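Long-range contacts in transglutaminase-like enzymes, putative cysteine protease (Cytophaga hutchinsonii, PDB 3ISR), which is a putative cysteine protease of the transglutaminase-like superfamily, probably cleaving or modifying peptide or amide bonds with a nucleophilic cysteine: residues V24-T29 with F258-S263; T168-T173 with A185-A190. All coordinates share one frame; numbering follows the deposited sequence.

Interaction 1 of 2, residues V24-T29 with F258-S263; sequences VMSPTT and FGNASS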
loop_
_atom_site.group_PDB
_atom_site.type_symbol
_atom_site.label_atom_id
_atom_site.label_comp_id
_atom_site.label_asym_id
_atom_site.label_seq_id
_atom_site.Cartn_x
_atom_site.Cartn_y
_atom_site.Cartn_z
ATOM N N VAL B 24 -5.037 -4.953 32.005
ATOM C CA VAL B 24 -4.416 -3.655 31.764
ATOM C C VAL B 24 -2.921 -3.761 32.092
ATOM O O VAL B 24 -2.557 -4.103 33.219
ATOM C CB VAL B 24 -5.124 -2.554 32.600
ATOM C CG1 VAL B 24 -4.533 -1.177 32.333
ATOM C CG2 VAL B 24 -6.633 -2.545 32.312
HETATM N N MSE B 25 -2.073 -3.497 31.096
HETATM C CA MSE B 25 -0.609 -3.641 31.217
HETATM C C MSE B 25 0.074 -2.375 31.729
HETATM O O MSE B 25 1.026 -2.442 32.507
HETATM C CB MSE B 25 0.015 -4.028 29.867
HETATM C CG MSE B 25 -0.453 -5.359 29.302
HETATM SE SE MSE B 25 -0.120 -6.834 30.539
HETATM C CE MSE B 25 1.843 -6.778 30.662
ATOM N N SER B 26 -0.406 -1.227 31.261
ATOM C CA SER B 26 0.137 0.077 31.628
ATOM C C SER B 26 -1.056 1.006 31.896
ATOM O O SER B 26 -2.190 0.603 31.651
ATOM C CB SER B 26 1.036 0.608 30.503
ATOM O OG SER B 26 0.325 0.673 29.285
ATOM N N PRO B 27 -0.818 2.231 32.419
ATOM C CA PRO B 27 -1.953 3.138 32.668
ATOM C C PRO B 27 -2.704 3.451 31.371
ATOM O O PRO B 27 -2.104 3.918 30.400
ATOM C CB PRO B 27 -1.281 4.403 33.221
ATOM C CG PRO B 27 0.066 3.946 33.712
ATOM C CD PRO B 27 0.469 2.862 32.765
ATOM N N THR B 28 -4.001 3.167 31.352
ATOM C CA THR B 28 -4.749 3.125 30.097
ATOM C C THR B 28 -6.089 3.829 30.226
ATOM O O THR B 28 -6.787 3.662 31.227
ATOM C CB THR B 28 -4.972 1.652 29.658
ATOM O OG1 THR B 28 -3.704 0.994 29.514
ATOM C CG2 THR B 28 -5.725 1.576 28.350
ATOM N N THR B 29 -6.433 4.616 29.213
ATOM C CA THR B 29 -7.768 5.197 29.084
ATOM C C THR B 29 -8.545 4.463 27.995
ATOM O O THR B 29 -7.995 4.164 26.927
ATOM C CB THR B 29 -7.692 6.713 28.779
ATOM O OG1 THR B 29 -7.150 7.377 29.919
ATOM C CG2 THR B 29 -9.081 7.304 28.483
ATOM N N PHE B 258 -6.225 3.790 24.792
ATOM C CA PHE B 258 -5.088 4.710 24.914
ATOM C C PHE B 258 -4.166 4.249 26.023
ATOM O O PHE B 258 -4.325 4.645 27.173
ATOM C CB PHE B 258 -5.580 6.131 25.195
ATOM C CG PHE B 258 -6.369 6.714 24.063
ATOM C CD1 PHE B 258 -7.732 6.475 23.962
ATOM C CD2 PHE B 258 -5.743 7.488 23.079
ATOM C CE1 PHE B 258 -8.480 6.993 22.898
ATOM C CE2 PHE B 258 -6.482 8.014 22.022
ATOM C CZ PHE B 258 -7.855 7.770 21.934
ATOM N N GLY B 259 -3.213 3.397 25.658
ATOM C CA GLY B 259 -2.311 2.759 26.618
ATOM C C GLY B 259 -2.038 1.341 26.154
ATOM O O GLY B 259 -1.864 1.105 24.955
ATOM N N ASN B 260 -2.011 0.400 27.093
ATOM C CA ASN B 260 -1.730 -1.007 26.790
ATOM C C ASN B 260 -2.653 -1.961 27.535
ATOM O O ASN B 260 -2.505 -2.160 28.739
ATOM C CB ASN B 260 -0.282 -1.357 27.147
ATOM C CG ASN B 260 0.716 -0.677 26.244
ATOM O OD1 ASN B 260 0.858 -1.048 25.078
ATOM N ND2 ASN B 260 1.423 0.325 26.777
ATOM N N ALA B 261 -3.596 -2.549 26.814
ATOM C CA ALA B 261 -4.549 -3.474 27.414
ATOM C C ALA B 261 -5.134 -4.368 26.340
ATOM O O ALA B 261 -5.195 -3.983 25.168
ATOM C CB ALA B 261 -5.654 -2.713 28.136
ATOM N N SER B 262 -5.542 -5.569 26.732
ATOM C CA SER B 262 -6.197 -6.482 25.812
ATOM C C SER B 262 -7.378 -7.168 26.495
ATOM O O SER B 262 -7.389 -7.358 27.726
ATOM C CB SER B 262 -5.203 -7.508 25.254
ATOM O OG SER B 262 -4.635 -8.269 26.303
ATOM N N SER B 263 -8.379 -7.518 25.694
ATOM C CA SER B 263 -9.596 -8.123 26.212
ATOM C C SER B 263 -9.368 -9.601 26.451
ATOM O O SER B 263 -8.650 -10.259 25.701
ATOM C CB SER B 263 -10.768 -7.912 25.255
ATOM O OG SER B 263 -10.508 -8.542 24.025
#

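Interaction 2 of 2, residues T168-T173 with A185-A190; sequences TSAFDT and AHLGIA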
loop_
_atom_site.group_PDB
_atom_site.type_symbol
_atom_site.label_atom_id
_atom_site.label_comp_id
_atom_site.label_asym_id
_atom_site.label_seq_id
_atom_site.Cartn_x
_atom_site.Cartn_y
_atom_site.Cartn_z
ATOM N N THR B 168 -6.980 -2.630 8.675
ATOM C CA THR B 168 -7.536 -3.022 7.381
ATOM C C THR B 168 -8.617 -2.062 6.892
ATOM O O THR B 168 -9.498 -1.640 7.668
ATOM C CB THR B 168 -8.139 -4.447 7.469
ATOM O OG1 THR B 168 -7.190 -5.346 8.080
ATOM C CG2 THR B 168 -8.529 -4.987 6.113
ATOM N N SER B 169 -8.582 -1.753 5.599
ATOM C CA SER B 169 -9.506 -0.787 5.003
ATOM C C SER B 169 -10.161 -1.382 3.776
ATOM O O SER B 169 -9.759 -2.448 3.289
ATOM C CB SER B 169 -8.717 0.464 4.582
ATOM O OG SER B 169 -7.778 0.156 3.545
ATOM N N ALA B 170 -11.136 -0.657 3.228
ATOM C CA ALA B 170 -11.760 -1.045 1.985
ATOM C C ALA B 170 -10.732 -1.288 0.874
ATOM O O ALA B 170 -10.897 -2.219 0.083
ATOM C CB ALA B 170 -12.766 0.003 1.525
ATOM N N PHE B 171 -9.710 -0.438 0.799
ATOM C CA PHE B 171 -8.700 -0.571 -0.255
ATOM C C PHE B 171 -7.950 -1.898 -0.149
ATOM O O PHE B 171 -7.553 -2.460 -1.166
ATOM C CB PHE B 171 -7.730 0.623 -0.256
ATOM C CG PHE B 171 -6.869 0.707 -1.482
ATOM C CD1 PHE B 171 -7.406 1.100 -2.712
ATOM C CD2 PHE B 171 -5.520 0.376 -1.411
ATOM C CE1 PHE B 171 -6.596 1.168 -3.861
ATOM C CE2 PHE B 171 -4.705 0.458 -2.558
ATOM C CZ PHE B 171 -5.258 0.860 -3.778
ATOM N N ASP B 172 -7.786 -2.401 1.072
ATOM C CA ASP B 172 -7.168 -3.708 1.285
ATOM C C ASP B 172 -8.126 -4.826 0.903
ATOM O O ASP B 172 -7.751 -5.754 0.180
ATOM C CB ASP B 172 -6.734 -3.881 2.732
ATOM C CG ASP B 172 -5.811 -2.785 3.187
ATOM O OD1 ASP B 172 -4.895 -2.428 2.415
ATOM O OD2 ASP B 172 -6.000 -2.286 4.316
ATOM N N THR B 173 -9.369 -4.727 1.366
ATOM C CA THR B 173 -10.328 -5.823 1.206
ATOM C C THR B 173 -10.635 -6.069 -0.268
ATOM O O THR B 173 -10.893 -7.202 -0.669
ATOM C CB THR B 173 -11.626 -5.548 2.024
ATOM O OG1 THR B 173 -11.260 -5.357 3.392
ATOM C CG2 THR B 173 -12.599 -6.736 1.950
ATOM N N ALA B 185 -18.591 -3.902 5.640
ATOM C CA ALA B 185 -19.252 -2.596 5.745
ATOM C C ALA B 185 -18.384 -1.519 5.109
ATOM O O ALA B 185 -18.868 -0.680 4.323
ATOM C CB ALA B 185 -19.502 -2.252 7.205
ATOM N N HIS B 186 -17.097 -1.510 5.444
ATOM C CA HIS B 186 -16.220 -0.457 4.914
ATOM C C HIS B 186 -16.172 -0.540 3.404
ATOM O O HIS B 186 -16.145 0.479 2.725
ATOM C CB HIS B 186 -14.777 -0.604 5.449
ATOM C CG HIS B 186 -14.590 -0.163 6.872
ATOM N ND1 HIS B 186 -15.315 0.854 7.454
ATOM C CD2 HIS B 186 -13.708 -0.576 7.810
ATOM C CE1 HIS B 186 -14.907 1.033 8.702
ATOM N NE2 HIS B 186 -13.928 0.181 8.940
ATOM N N LEU B 187 -16.155 -1.764 2.865
ATOM C CA LEU B 187 -16.089 -1.899 1.417
ATOM C C LEU B 187 -17.370 -1.459 0.679
ATOM O O LEU B 187 -17.297 -0.770 -0.341
ATOM C CB LEU B 187 -15.679 -3.325 1.022
ATOM C CG LEU B 187 -15.512 -3.566 -0.479
ATOM C CD1 LEU B 187 -14.440 -2.575 -1.054
ATOM C CD2 LEU B 187 -15.105 -5.035 -0.721
ATOM N N GLY B 188 -18.531 -1.791 1.221
ATOM C CA GLY B 188 -19.802 -1.294 0.669
ATOM C C GLY B 188 -19.832 0.232 0.681
ATOM O O GLY B 188 -20.212 0.859 -0.306
ATOM N N ILE B 189 -19.406 0.824 1.795
ATOM C CA ILE B 189 -19.392 2.297 1.930
ATOM C C ILE B 189 -18.466 2.903 0.888
ATOM O O ILE B 189 -18.847 3.842 0.178
ATOM C CB ILE B 189 -18.923 2.729 3.331
ATOM C CG1 ILE B 189 -19.971 2.365 4.381
ATOM C CG2 ILE B 189 -18.681 4.247 3.378
ATOM C CD1 ILE B 189 -19.395 2.287 5.787
ATOM N N ALA B 190 -17.259 2.353 0.766
ATOM C CA ALA B 190 -16.298 2.918 -0.181
ATOM C C ALA B 190 -16.823 2.865 -1.597
ATOM O O ALA B 190 -16.687 3.824 -2.335
ATOM C CB ALA B 190 -14.939 2.200 -0.095
#

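Interaction 1 of 2, residues V24-T29 with F258-S263
Thr28 and Asn260 meet where the pairing of the two segments breaks off. OG1 of Thr28 accepts a hydrogen bond from the backbone N of Asn260 at 3.0 Å and donates to Ser26 O at 2.6 Å, reaching that carbonyl from above its plane. The same rotamer (chi1 -58°) sets the methyl CG2 anti to the backbone N and against Phe258 O, 3.6 Å away. A valine here would probably cost Asn260 N-H and Ser26 O the hydroxyl that links them, and let the turn shift. Gly259 has backbone angles (phi 143°, psi -139°) that would jam a CB against the preceding carbonyl, and a CB would also collide with Thr28 OG1 and Pro27 O.

Buried Thr28 and Val24 form the tight part. Val24 faces Ala261 in a non-hydrogen-bonded pair, CG2 to CB 4.3 Å, and also packs on Phe80. Thr29 and Phe258 make a two-bond antiparallel pair, Phe258 N to Thr29 O 2.8 Å, with Val106 and Val107 of the second subunit against their side chains.

On the solvent side, at exposed Met25, Pro27 and Asn260, polar bonds rather than packing hold the segments. Met25, a selenomethionine, gives its N to Asn260 O at 2.7 Å while its bent side chain leads away; Asn260 ND2 reaches Ser26 OG at 2.8 Å, in the amide plane. Both segments link the six-stranded antiparallel sheet (12-24 with 261-272) to the four-stranded one (28-32 with 255-258).

Interaction 2 of 2, residues T168-T173 with A185-A190
Helix 181-194, which in transglutaminase-like enzymes probably corresponds to the core helix that starts at the nucleophilic cysteine, is met by the first turn of helix 170-176 through Ala170. CB of Ala170 lies only 3.5 Å from CB of Ala190, closer than methyl carbons normally approach, and 3.6 Å from the backbone O of His186. With a lone methyl as its side chain, Ala170 can bring its backbone close to the longer helix, its CA 4.4 Å from the CA of Leu187.

Leu187 flanks this point with both branches. Its CG is anti to the backbone N (chi1 -177°), and chi2 (58°) then splits the two methyls between neighbours: CD1 lies 3.7 Å from Ala170 O, while CD2 meets the Thr173 methyl CG2 at 4.0 Å, the two side chains crossing obliquely. The shorter helix begins with a Ser-x-x-Asp sequence: Ser169 is the N-cap, and its N donates to Asp172 OD2 at 2.9 Å, the side-chain-to-backbone half of a capping box. Ser169 OG is held in turn by Gln124. Alongside, His186 CD2 lies 4.3 Å from Thr168 O, an oxygen that accepts a hydrogen bond from Arg182, and the imidazole meets the rings of Tyr122 and Tyr201 at shallow interplanar angles.

How the interactions relate
Interaction 2 is nested along the chain inside the loop closed by interaction 1, yet the two do not touch: their centres are 28 Å apart and their nearest atoms about 16 Å. Interaction 1 is a surface contact in the beta-rich part, joining strand 12-24 to 261-272 and 28-32 to 255-258 at the step between two antiparallel sheets, and its cohesion comes largely from polar bonds between backbones and short side chains, with a neighbouring subunit against one end. The contact of 168-173 with 185-190 is wholly buried, lies nearer the centre of the chain and joins two helices through apolar carbons, its hydrogen bonds running within each segment or to surrounding residues. They share no helix or strand.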